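Local coordinates for protein Rab GDP dissociation inhibitor alpha (Naegleria fowleri, PDB 6C87) that probably extracts prenylated, GDP-bound Rab GTPases from membranes, keeps them soluble and slows their release of GDP, at residues E24-G29 / V426-I431; I330-K335 / K378-L383; T348-T351 / P356-K359. All coordinates share one frame; numbering follows the deposited sequence.

Interaction 1. Residues E24-G29 / V426-I431; sequences ECVISG and VDIVDI
Ile428 and Ile431 of helix 422-436 meet Val26 and Ile27 of helix 22-33 in a Rossmann-like fold, related to that of dinucleotide-binding proteins. Helix 22-33 is the crossover of its first beta-alpha-beta unit, between parallel strands 15-18 and 38-41, whereas helix 422-436 comes from the C-terminal end of the chain. The local axes approach to 9.9 Å and cross at -39°, and contact is mainly between apolar side chains, without a hydrogen bond between the helices. Along 426-431, Asp427 comes first: its OD2 accepts a bond from the backbone N of Lys413, while Glu24 OE2 pairs with Ser412 OG. These two carboxylates, 6.5 Å apart from Glu24 OE2 to Asp427 OD2, thus each have a partner of their own, which may help offset the like charges. Next, Ile428 sends two branches across. Its extended ethyl arm lays CD1 on Val26, 3.7 Å from CB, the two side chains crossing at about a right angle, and CG2 lies 3.8 Å from Val26 CG1. Val429 turns to other partners, Ile98, Phe440 and Trp442, and Asp430 forms a salt bridge with Arg434. One turn on from Ile428, Ile431 uses its CG2 branch, anti to the backbone N, against the side of Ile27. The Ile27 arm is bent (chi2 -65°), and its terminal methyl fits between the two isoleucines of the other helix: CD1 lies 3.7 Å from Ile431 CG2, 3.9 Å from Ile428 CG2 and 3.5 Å from the carbonyl O of Ile428.

Interaction 2. Residues I330-K335 / K378-L383; sequences IIFPQK and KVVLDL
A helix-on-sheet contact of the mixed sheet joins Phe332, the last residue of strand 328-332, to Val380 and Leu383 on helix 378-384. The nearest CA atoms, those of Phe332 and Val380, are 8.3 Å apart, a gap spanned by the aromatic ring. Phe332 holds CG anti to its carbonyl carbon (chi1 -66°), which projects the ring from the strand toward the helix. Val380 then meets it over one face: CG2 stands 3.5 Å from the ring centroid and 7° off the normal, the geometry of a CH-pi contact. That central seat explains why all six ring carbons have similar separations from this methyl. The other branch, Val380 CG1, lies toward the CZ end of the ring, 3.7 Å from Phe332 CZ. Leu383 approaches differently, bringing one methyl to the ring edge close to its plane, so successive turns of the helix touch the same aromatic group from two directions. Neighbouring strands complete the surroundings: Ile343 touches both Phe332 and Val380, and the Tyr120 ring meets the Phe332 ring with planes inclined by about 30°. Val364 touches Val380 from strand 360-367. Polar groups of the helix take no part in the interface; on its exposed side the Lys378 NZ to Asp382 OD2 salt bridge, 2.8 Å long, links residues four apart and uses the syn lone pair of that oxygen. At the ring edge the touching atom of Leu383 is CD1, 3.8 Å from Phe332 CE2.

Interaction 3. Residues T348-T351 / P356-K359; sequences TSFT and PNGK
Phe350 packs its ring and CB against the backbone of the turn 356-359, part of the connection of a beta hairpin formed by antiparallel strands 343-349 and 360-367. This is the dense part of the contact. The turn is type II, closed by Lys359 N to Pro356 O at 3.0 Å, with Gly358 at its third position; a phi of 88° there suits glycine. Polar backbone atoms of the turn gather at one part of the ring: Phe350 CD1 is 3.2 Å from Gly358 N and 3.5 Å from Pro356 O. Lys359 O approaches the ring edge near its plane, 3.3 Å from the same CD1, and also meets Ser349 CB. The phenylalanine torsion, chi1 39°, sets CG between the backbone N and the carbonyl carbon and leaves Ser349 OG over the centre of one ring face, 4.0 Å above the plane. No hydrogen bond crosses between the segments. The looser side is that of Asn357, an exposed residue whose side chain crosses that of Phe350 at about a right angle, the amide plane turned 54° from the ring; OD1 reaches Phe350 CD2 at 3.6 Å, obliquely. Asn357 also meets a crystal neighbour, so its position may partly reflect the lattice. The Lys359 side chain leads away and gives its NZ to Ser73 O. Ser349 OG is bonded to Lys326 O and receives a weak bond from Thr351 N. Around them, Tyr360 of strand 360-367 meets the Phe350 ring edge-to-face, Tyr80 touches Pro356 and Lys359, and Thr348 pairs through its backbone with Ile361, where strands 343-349 and 360-367 run side by side.

Overall arrangement
Interactions 2 and 3 both involve the mixed sheet, through its adjacent strands 328-332 and 343-349. Their centres lie 22 Å apart and their nearest atoms about 9 Å, so they share a framework without touching. Along the chain, interaction 3 is nested inside the loop closed by interaction 2, and both fall within the much longer loop closed by interaction 1. That first contact belongs to the parallel-sheet region and lies across the chain's centre from the others: its centre is 31 Å from each, with nearest atoms about 16 Å from interaction 2 and about 19 Å from interaction 3. The three contacts join helix to helix, helix to sheet, and a turn to the end of its strand.

Interaction 1. Residues E24-G29 / V426-I431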
ATOM      1  N   GLU A  24     -10.828   7.721 -22.437  1.00 39.04           N
ATOM      2  CA  GLU A  24      -9.564   7.850 -23.156  1.00 39.49           C
ATOM      3  C   GLU A  24      -8.822   9.121 -22.756  1.00 41.31           C
ATOM      4  O   GLU A  24      -7.596   9.104 -22.584  1.00 44.37           O
ATOM      5  CB  GLU A  24      -9.815   7.816 -24.665  1.00 42.08           C
ATOM      6  CG  GLU A  24     -10.041   6.424 -25.264  1.00 43.91           C
ATOM      7  CD  GLU A  24     -11.343   5.757 -24.819  1.00 50.38           C
ATOM      8  OE1 GLU A  24     -12.375   6.452 -24.684  1.00 48.41           O
ATOM      9  OE2 GLU A  24     -11.329   4.523 -24.619  1.00 48.86           O
ATOM     10  N   CYS A  25      -9.549  10.226 -22.577  1.00 39.70           N
ATOM     11  CA  CYS A  25      -8.912  11.481 -22.190  1.00 37.95           C
ATOM     12  C   CYS A  25      -8.210  11.357 -20.841  1.00 39.63           C
ATOM     13  O   CYS A  25      -7.120  11.905 -20.650  1.00 39.08           O
ATOM     14  CB  CYS A  25      -9.948  12.605 -22.161  1.00 41.35           C
ATOM     15  SG  CYS A  25     -10.571  13.119 -23.795  1.00 45.15           S
ATOM     16  N   VAL A  26      -8.830  10.654 -19.886  1.00 35.93           N
ATOM     17  CA  VAL A  26      -8.246  10.501 -18.557  1.00 30.70           C
ATOM     18  C   VAL A  26      -7.041   9.566 -18.598  1.00 41.16           C
ATOM     19  O   VAL A  26      -6.021   9.817 -17.944  1.00 49.35           O
ATOM     20  CB  VAL A  26      -9.307  10.003 -17.563  1.00 38.21           C
ATOM     21  CG1 VAL A  26      -8.667   9.710 -16.208  1.00 38.11           C
ATOM     22  CG2 VAL A  26     -10.414  11.038 -17.418  1.00 39.16           C
ATOM     23  N   ILE A  27      -7.145   8.461 -19.338  1.00 37.27           N
ATOM     24  CA  ILE A  27      -5.999   7.571 -19.492  1.00 41.54           C
ATOM     25  C   ILE A  27      -4.843   8.308 -20.163  1.00 44.99           C
ATOM     26  O   ILE A  27      -3.687   8.216 -19.725  1.00 45.61           O
ATOM     27  CB  ILE A  27      -6.412   6.304 -20.271  1.00 42.14           C
ATOM     28  CG1 ILE A  27      -7.296   5.411 -19.402  1.00 40.28           C
ATOM     29  CG2 ILE A  27      -5.188   5.506 -20.711  1.00 39.00           C
ATOM     30  CD1 ILE A  27      -6.575   4.852 -18.191  1.00 39.80           C
ATOM     31  N   SER A  28      -5.140   9.067 -21.222  1.00 39.34           N
ATOM     32  CA  SER A  28      -4.109   9.840 -21.909  1.00 39.21           C
ATOM     33  C   SER A  28      -3.452  10.857 -20.979  1.00 40.95           C
ATOM     34  O   SER A  28      -2.221  10.994 -20.967  1.00 38.50           O
ATOM     35  CB  SER A  28      -4.722  10.535 -23.123  1.00 35.79           C
ATOM     36  OG  SER A  28      -3.779  11.337 -23.805  1.00 41.05           O
ATOM     37  N   GLY A  29      -4.255  11.562 -20.174  1.00 37.97           N
ATOM     38  CA  GLY A  29      -3.699  12.531 -19.240  1.00 37.28           C
ATOM     39  C   GLY A  29      -2.846  11.898 -18.156  1.00 44.67           C
ATOM     40  O   GLY A  29      -1.786  12.424 -17.801  1.00 48.97           O
ATOM     41  N   VAL A 426     -14.115   3.175 -12.407  1.00 40.65           N
ATOM     42  CA  VAL A 426     -13.623   1.812 -12.219  1.00 34.15           C
ATOM     43  C   VAL A 426     -12.978   1.300 -13.506  1.00 42.80           C
ATOM     44  O   VAL A 426     -11.946   0.616 -13.472  1.00 49.71           O
ATOM     45  CB  VAL A 426     -14.765   0.893 -11.730  1.00 37.60           C
ATOM     46  CG1 VAL A 426     -14.377  -0.565 -11.821  1.00 35.67           C
ATOM     47  CG2 VAL A 426     -15.138   1.232 -10.291  1.00 34.32           C
ATOM     48  N   ASP A 427     -13.564   1.635 -14.663  1.00 41.13           N
ATOM     49  CA  ASP A 427     -12.962   1.236 -15.934  1.00 39.93           C
ATOM     50  C   ASP A 427     -11.613   1.919 -16.160  1.00 48.34           C
ATOM     51  O   ASP A 427     -10.667   1.280 -16.636  1.00 53.36           O
ATOM     52  CB  ASP A 427     -13.912   1.543 -17.093  1.00 40.48           C
ATOM     53  CG  ASP A 427     -13.504   0.847 -18.381  1.00 43.80           C
ATOM     54  OD1 ASP A 427     -12.871  -0.226 -18.294  1.00 46.95           O
ATOM     55  OD2 ASP A 427     -13.819   1.363 -19.477  1.00 45.11           O
ATOM     56  N   ILE A 428     -11.501   3.210 -15.823  1.00 46.20           N
ATOM     57  CA  ILE A 428     -10.231   3.920 -15.998  1.00 41.15           C
ATOM     58  C   ILE A 428      -9.143   3.290 -15.138  1.00 42.08           C
ATOM     59  O   ILE A 428      -8.032   3.018 -15.611  1.00 37.20           O
ATOM     60  CB  ILE A 428     -10.393   5.412 -15.663  1.00 36.95           C
ATOM     61  CG1 ILE A 428     -11.195   6.134 -16.748  1.00 38.82           C
ATOM     62  CG2 ILE A 428      -9.033   6.048 -15.457  1.00 34.44           C
ATOM     63  CD1 ILE A 428     -11.683   7.506 -16.319  1.00 36.95           C
ATOM     64  N   VAL A 429      -9.451   3.056 -13.857  1.00 44.16           N
ATOM     65  CA  VAL A 429      -8.484   2.456 -12.941  1.00 41.79           C
ATOM     66  C   VAL A 429      -8.059   1.088 -13.440  1.00 46.71           C
ATOM     67  O   VAL A 429      -6.870   0.741 -13.415  1.00 51.73           O
ATOM     68  CB  VAL A 429      -9.073   2.355 -11.524  1.00 40.47           C
ATOM     69  CG1 VAL A 429      -8.163   1.495 -10.650  1.00 40.03           C
ATOM     70  CG2 VAL A 429      -9.260   3.741 -10.930  1.00 39.09           C
ATOM     71  N   ASP A 430      -9.024   0.286 -13.884  1.00 45.83           N
ATOM     72  CA  ASP A 430      -8.698  -1.041 -14.377  1.00 44.98           C
ATOM     73  C   ASP A 430      -7.804  -0.955 -15.607  1.00 46.75           C
ATOM     74  O   ASP A 430      -6.797  -1.666 -15.705  1.00 43.09           O
ATOM     75  CB  ASP A 430      -9.976  -1.824 -14.661  1.00 43.29           C
ATOM     76  CG  ASP A 430      -9.693  -3.210 -15.170  1.00 48.65           C
ATOM     77  OD1 ASP A 430      -8.932  -3.942 -14.488  1.00 53.19           O
ATOM     78  OD2 ASP A 430     -10.254  -3.576 -16.221  1.00 46.67           O
ATOM     79  N   ILE A 431      -8.154  -0.078 -16.553  1.00 47.03           N
ATOM     80  CA  ILE A 431      -7.338   0.103 -17.755  1.00 48.60           C
ATOM     81  C   ILE A 431      -5.917   0.514 -17.385  1.00 51.61           C
ATOM     82  O   ILE A 431      -4.936  -0.021 -17.919  1.00 53.88           O
ATOM     83  CB  ILE A 431      -7.992   1.131 -18.695  1.00 46.73           C
ATOM     84  CG1 ILE A 431      -9.274   0.559 -19.310  1.00 43.23           C
ATOM     85  CG2 ILE A 431      -7.014   1.573 -19.779  1.00 49.78           C
ATOM     86  CD1 ILE A 431     -10.219   1.632 -19.848  1.00 40.38           C
TER

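Interaction 2. Residues I330-K335 / K378-L383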
ATOM      1  N   ILE A 330     -32.234  11.861 -10.433  1.00 35.06           N
ATOM      2  CA  ILE A 330     -33.472  11.117 -10.193  1.00 30.49           C
ATOM      3  C   ILE A 330     -33.231   9.645 -10.498  1.00 28.78           C
ATOM      4  O   ILE A 330     -32.932   9.292 -11.645  1.00 31.10           O
ATOM      5  CB  ILE A 330     -34.634  11.643 -11.050  1.00 34.58           C
ATOM      6  CG1 ILE A 330     -34.650  13.177 -11.065  1.00 29.34           C
ATOM      7  CG2 ILE A 330     -35.959  11.096 -10.520  1.00 29.66           C
ATOM      8  CD1 ILE A 330     -35.698  13.762 -11.956  1.00 24.63           C
ATOM      9  N   ILE A 331     -33.395   8.786  -9.488  1.00 33.67           N
ATOM     10  CA  ILE A 331     -33.176   7.342  -9.609  1.00 33.78           C
ATOM     11  C   ILE A 331     -34.512   6.608  -9.654  1.00 33.09           C
ATOM     12  O   ILE A 331     -35.420   6.902  -8.867  1.00 38.46           O
ATOM     13  CB  ILE A 331     -32.301   6.819  -8.457  1.00 35.34           C
ATOM     14  CG1 ILE A 331     -31.014   7.638  -8.364  1.00 37.52           C
ATOM     15  CG2 ILE A 331     -31.987   5.342  -8.645  1.00 30.57           C
ATOM     16  CD1 ILE A 331     -30.222   7.624  -9.647  1.00 27.27           C
ATOM     17  N   PHE A 332     -34.634   5.656 -10.581  1.00 31.72           N
ATOM     18  CA  PHE A 332     -35.808   4.791 -10.709  1.00 36.73           C
ATOM     19  C   PHE A 332     -35.378   3.348 -10.470  1.00 37.52           C
ATOM     20  O   PHE A 332     -34.972   2.652 -11.413  1.00 42.37           O
ATOM     21  CB  PHE A 332     -36.455   4.957 -12.084  1.00 37.22           C
ATOM     22  CG  PHE A 332     -37.036   6.319 -12.314  1.00 38.01           C
ATOM     23  CD1 PHE A 332     -36.217   7.388 -12.641  1.00 40.72           C
ATOM     24  CD2 PHE A 332     -38.399   6.540 -12.199  1.00 38.12           C
ATOM     25  CE1 PHE A 332     -36.743   8.656 -12.846  1.00 39.07           C
ATOM     26  CE2 PHE A 332     -38.929   7.807 -12.406  1.00 40.24           C
ATOM     27  CZ  PHE A 332     -38.096   8.868 -12.730  1.00 32.50           C
ATOM     28  N   PRO A 333     -35.440   2.859  -9.229  1.00 43.63           N
ATOM     29  CA  PRO A 333     -34.968   1.492  -8.946  1.00 47.86           C
ATOM     30  C   PRO A 333     -35.767   0.430  -9.699  1.00 44.83           C
ATOM     31  O   PRO A 333     -36.982   0.539  -9.873  1.00 43.83           O
ATOM     32  CB  PRO A 333     -35.142   1.364  -7.427  1.00 46.19           C
ATOM     33  CG  PRO A 333     -35.195   2.788  -6.924  1.00 40.46           C
ATOM     34  CD  PRO A 333     -35.865   3.567  -8.008  1.00 38.01           C
ATOM     35  N   GLN A 334     -35.067  -0.617 -10.143  1.00 42.65           N
ATOM     36  CA  GLN A 334     -35.719  -1.619 -10.976  1.00 45.45           C
ATOM     37  C   GLN A 334     -36.856  -2.315 -10.231  1.00 46.31           C
ATOM     38  O   GLN A 334     -37.899  -2.621 -10.824  1.00 39.80           O
ATOM     39  CB  GLN A 334     -34.696  -2.637 -11.487  1.00 40.87           C
ATOM     40  CG  GLN A 334     -34.073  -3.535 -10.439  1.00 41.85           C
ATOM     41  CD  GLN A 334     -32.794  -4.191 -10.924  1.00 41.24           C
ATOM     42  OE1 GLN A 334     -32.754  -5.399 -11.170  1.00 45.34           O
ATOM     43  NE2 GLN A 334     -31.724  -3.408 -11.009  1.00 34.09           N
ATOM     44  N   LYS A 335     -36.688  -2.561  -8.930  1.00 49.51           N
ATOM     45  CA  LYS A 335     -37.762  -3.212  -8.183  1.00 54.46           C
ATOM     46  C   LYS A 335     -38.954  -2.293  -7.943  1.00 55.63           C
ATOM     47  O   LYS A 335     -40.011  -2.780  -7.537  1.00 67.69           O
ATOM     48  CB  LYS A 335     -37.237  -3.788  -6.864  1.00 53.91           C
ATOM     49  CG  LYS A 335     -36.536  -5.128  -7.066  1.00 48.27           C
ATOM     50  CD  LYS A 335     -35.677  -5.540  -5.888  1.00 49.79           C
ATOM     51  CE  LYS A 335     -35.011  -6.887  -6.174  1.00 57.63           C
ATOM     52  NZ  LYS A 335     -34.177  -7.389  -5.041  1.00 61.58           N
ATOM     53  N   LYS A 378     -41.337   5.035 -20.652  1.00 32.94           N
ATOM     54  CA  LYS A 378     -42.551   5.848 -20.655  1.00 38.50           C
ATOM     55  C   LYS A 378     -42.951   6.260 -19.242  1.00 41.11           C
ATOM     56  O   LYS A 378     -43.494   7.352 -19.044  1.00 41.47           O
ATOM     57  CB  LYS A 378     -43.697   5.098 -21.335  1.00 39.70           C
ATOM     58  CG  LYS A 378     -44.969   5.910 -21.437  1.00 45.52           C
ATOM     59  CD  LYS A 378     -46.048   5.169 -22.204  1.00 52.73           C
ATOM     60  CE  LYS A 378     -47.300   6.029 -22.352  1.00 54.00           C
ATOM     61  NZ  LYS A 378     -48.029   6.182 -21.067  1.00 57.53           N
ATOM     62  N   VAL A 379     -42.678   5.411 -18.249  1.00 40.47           N
ATOM     63  CA  VAL A 379     -43.005   5.756 -16.870  1.00 42.27           C
ATOM     64  C   VAL A 379     -42.283   7.029 -16.456  1.00 42.50           C
ATOM     65  O   VAL A 379     -42.828   7.841 -15.702  1.00 47.00           O
ATOM     66  CB  VAL A 379     -42.669   4.581 -15.922  1.00 45.82           C
ATOM     67  CG1 VAL A 379     -41.184   4.227 -15.989  1.00 43.87           C
ATOM     68  CG2 VAL A 379     -43.085   4.898 -14.490  1.00 45.79           C
ATOM     69  N   VAL A 380     -41.062   7.238 -16.954  1.00 36.71           N
ATOM     70  CA  VAL A 380     -40.324   8.447 -16.608  1.00 35.36           C
ATOM     71  C   VAL A 380     -40.792   9.621 -17.460  1.00 38.49           C
ATOM     72  O   VAL A 380     -41.029  10.721 -16.948  1.00 39.64           O
ATOM     73  CB  VAL A 380     -38.810   8.215 -16.758  1.00 33.80           C
ATOM     74  CG1 VAL A 380     -38.059   9.471 -16.379  1.00 29.07           C
ATOM     75  CG2 VAL A 380     -38.356   7.035 -15.925  1.00 37.03           C
ATOM     76  N   LEU A 381     -40.943   9.407 -18.770  1.00 33.51           N
ATOM     77  CA  LEU A 381     -41.368  10.483 -19.659  1.00 31.86           C
ATOM     78  C   LEU A 381     -42.722  11.051 -19.261  1.00 39.54           C
ATOM     79  O   LEU A 381     -42.960  12.255 -19.419  1.00 43.62           O
ATOM     80  CB  LEU A 381     -41.422   9.977 -21.097  1.00 32.85           C
ATOM     81  CG  LEU A 381     -40.071   9.498 -21.606  1.00 41.12           C
ATOM     82  CD1 LEU A 381     -40.205   8.973 -23.018  1.00 42.96           C
ATOM     83  CD2 LEU A 381     -39.067  10.649 -21.538  1.00 37.17           C
ATOM     84  N   ASP A 382     -43.625  10.212 -18.746  1.00 34.88           N
ATOM     85  CA  ASP A 382     -44.921  10.728 -18.325  1.00 38.31           C
ATOM     86  C   ASP A 382     -44.771  11.723 -17.180  1.00 39.31           C
ATOM     87  O   ASP A 382     -45.558  12.669 -17.068  1.00 40.96           O
ATOM     88  CB  ASP A 382     -45.852   9.579 -17.926  1.00 39.08           C
ATOM     89  CG  ASP A 382     -46.418   8.827 -19.130  1.00 51.90           C
ATOM     90  OD1 ASP A 382     -46.248   9.308 -20.275  1.00 59.36           O
ATOM     91  OD2 ASP A 382     -47.038   7.755 -18.927  1.00 48.90           O
ATOM     92  N   LEU A 383     -43.749  11.554 -16.345  1.00 37.42           N
ATOM     93  CA  LEU A 383     -43.528  12.498 -15.263  1.00 33.97           C
ATOM     94  C   LEU A 383     -42.939  13.812 -15.753  1.00 38.23           C
ATOM     95  O   LEU A 383     -43.023  14.817 -15.035  1.00 39.42           O
ATOM     96  CB  LEU A 383     -42.614  11.870 -14.209  1.00 28.13           C
ATOM     97  CG  LEU A 383     -43.168  10.630 -13.493  1.00 35.89           C
ATOM     98  CD1 LEU A 383     -42.086   9.903 -12.695  1.00 38.95           C
ATOM     99  CD2 LEU A 383     -44.292  11.026 -12.575  1.00 29.92           C
TER

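Interaction 3. Residues T348-T351 / P356-K359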
ATOM      1  N   THR A 348     -30.354  18.992 -16.053  1.00 31.04           N
ATOM      2  CA  THR A 348     -29.486  20.155 -16.005  1.00 34.42           C
ATOM      3  C   THR A 348     -30.185  21.281 -16.745  1.00 36.94           C
ATOM      4  O   THR A 348     -31.193  21.063 -17.420  1.00 37.24           O
ATOM      5  CB  THR A 348     -28.111  19.862 -16.618  1.00 32.00           C
ATOM      6  OG1 THR A 348     -28.283  19.392 -17.957  1.00 37.47           O
ATOM      7  CG2 THR A 348     -27.387  18.802 -15.805  1.00 24.80           C
ATOM      8  N   SER A 349     -29.666  22.498 -16.600  1.00 37.64           N
ATOM      9  CA  SER A 349     -30.370  23.649 -17.145  1.00 36.14           C
ATOM     10  C   SER A 349     -29.397  24.810 -17.347  1.00 35.50           C
ATOM     11  O   SER A 349     -28.175  24.622 -17.381  1.00 30.05           O
ATOM     12  CB  SER A 349     -31.518  24.055 -16.208  1.00 37.49           C
ATOM     13  OG  SER A 349     -30.990  24.535 -14.983  1.00 33.97           O
ATOM     14  N   PHE A 350     -29.960  26.014 -17.460  1.00 32.12           N
ATOM     15  CA  PHE A 350     -29.176  27.238 -17.554  1.00 31.59           C
ATOM     16  C   PHE A 350     -28.190  27.374 -16.403  1.00 36.63           C
ATOM     17  O   PHE A 350     -27.147  28.017 -16.560  1.00 34.55           O
ATOM     18  CB  PHE A 350     -30.120  28.451 -17.595  1.00 37.25           C
ATOM     19  CG  PHE A 350     -31.338  28.326 -16.680  1.00 56.25           C
ATOM     20  CD1 PHE A 350     -32.476  27.622 -17.087  1.00 44.99           C
ATOM     21  CD2 PHE A 350     -31.352  28.927 -15.419  1.00 66.98           C
ATOM     22  CE1 PHE A 350     -33.586  27.501 -16.257  1.00 37.61           C
ATOM     23  CE2 PHE A 350     -32.472  28.815 -14.582  1.00 63.20           C
ATOM     24  CZ  PHE A 350     -33.591  28.099 -15.009  1.00 49.71           C
ATOM     25  N   THR A 351     -28.490  26.773 -15.244  1.00 37.32           N
ATOM     26  CA  THR A 351     -27.619  26.935 -14.081  1.00 39.58           C
ATOM     27  C   THR A 351     -26.259  26.285 -14.278  1.00 33.90           C
ATOM     28  O   THR A 351     -25.307  26.653 -13.580  1.00 33.24           O
ATOM     29  CB  THR A 351     -28.268  26.386 -12.798  1.00 34.52           C
ATOM     30  OG1 THR A 351     -28.648  25.014 -12.971  1.00 33.41           O
ATOM     31  CG2 THR A 351     -29.463  27.226 -12.391  1.00 28.52           C
ATOM     32  N   PRO A 356     -30.516  27.368 -22.681  1.00 37.95           N
ATOM     33  CA  PRO A 356     -30.883  28.781 -22.539  1.00 38.92           C
ATOM     34  C   PRO A 356     -31.651  29.016 -21.250  1.00 41.44           C
ATOM     35  O   PRO A 356     -32.078  28.088 -20.562  1.00 41.93           O
ATOM     36  CB  PRO A 356     -31.768  29.068 -23.762  1.00 34.09           C
ATOM     37  CG  PRO A 356     -31.580  27.927 -24.684  1.00 30.93           C
ATOM     38  CD  PRO A 356     -31.094  26.758 -23.889  1.00 33.73           C
ATOM     39  N   ASN A 357     -31.806  30.296 -20.917  1.00 53.15           N
ATOM     40  CA  ASN A 357     -32.568  30.673 -19.735  1.00 46.43           C
ATOM     41  C   ASN A 357     -34.010  30.202 -19.856  1.00 41.12           C
ATOM     42  O   ASN A 357     -34.688  30.478 -20.852  1.00 41.74           O
ATOM     43  CB  ASN A 357     -32.529  32.182 -19.542  1.00 56.03           C
ATOM     44  CG  ASN A 357     -31.664  32.598 -18.382  1.00 69.34           C
ATOM     45  OD1 ASN A 357     -31.642  31.940 -17.340  1.00 68.51           O
ATOM     46  ND2 ASN A 357     -30.970  33.718 -18.538  1.00 79.80           N
ATOM     47  N   GLY A 358     -34.477  29.498 -18.827  1.00 34.22           N
ATOM     48  CA  GLY A 358     -35.809  28.935 -18.810  1.00 31.43           C
ATOM     49  C   GLY A 358     -35.926  27.555 -19.415  1.00 32.26           C
ATOM     50  O   GLY A 358     -37.034  26.997 -19.439  1.00 37.53           O
ATOM     51  N   LYS A 359     -34.822  26.972 -19.872  1.00 29.30           N
ATOM     52  CA  LYS A 359     -34.841  25.654 -20.483  1.00 31.72           C
ATOM     53  C   LYS A 359     -34.130  24.647 -19.591  1.00 31.89           C
ATOM     54  O   LYS A 359     -33.192  24.978 -18.858  1.00 30.42           O
ATOM     55  CB  LYS A 359     -34.204  25.671 -21.879  1.00 30.46           C
ATOM     56  CG  LYS A 359     -35.026  26.398 -22.949  1.00 29.39           C
ATOM     57  CD  LYS A 359     -36.356  25.670 -23.197  1.00 32.59           C
ATOM     58  CE  LYS A 359     -36.953  25.960 -24.580  1.00 31.42           C
ATOM     59  NZ  LYS A 359     -37.357  27.383 -24.792  1.00 33.33           N
TER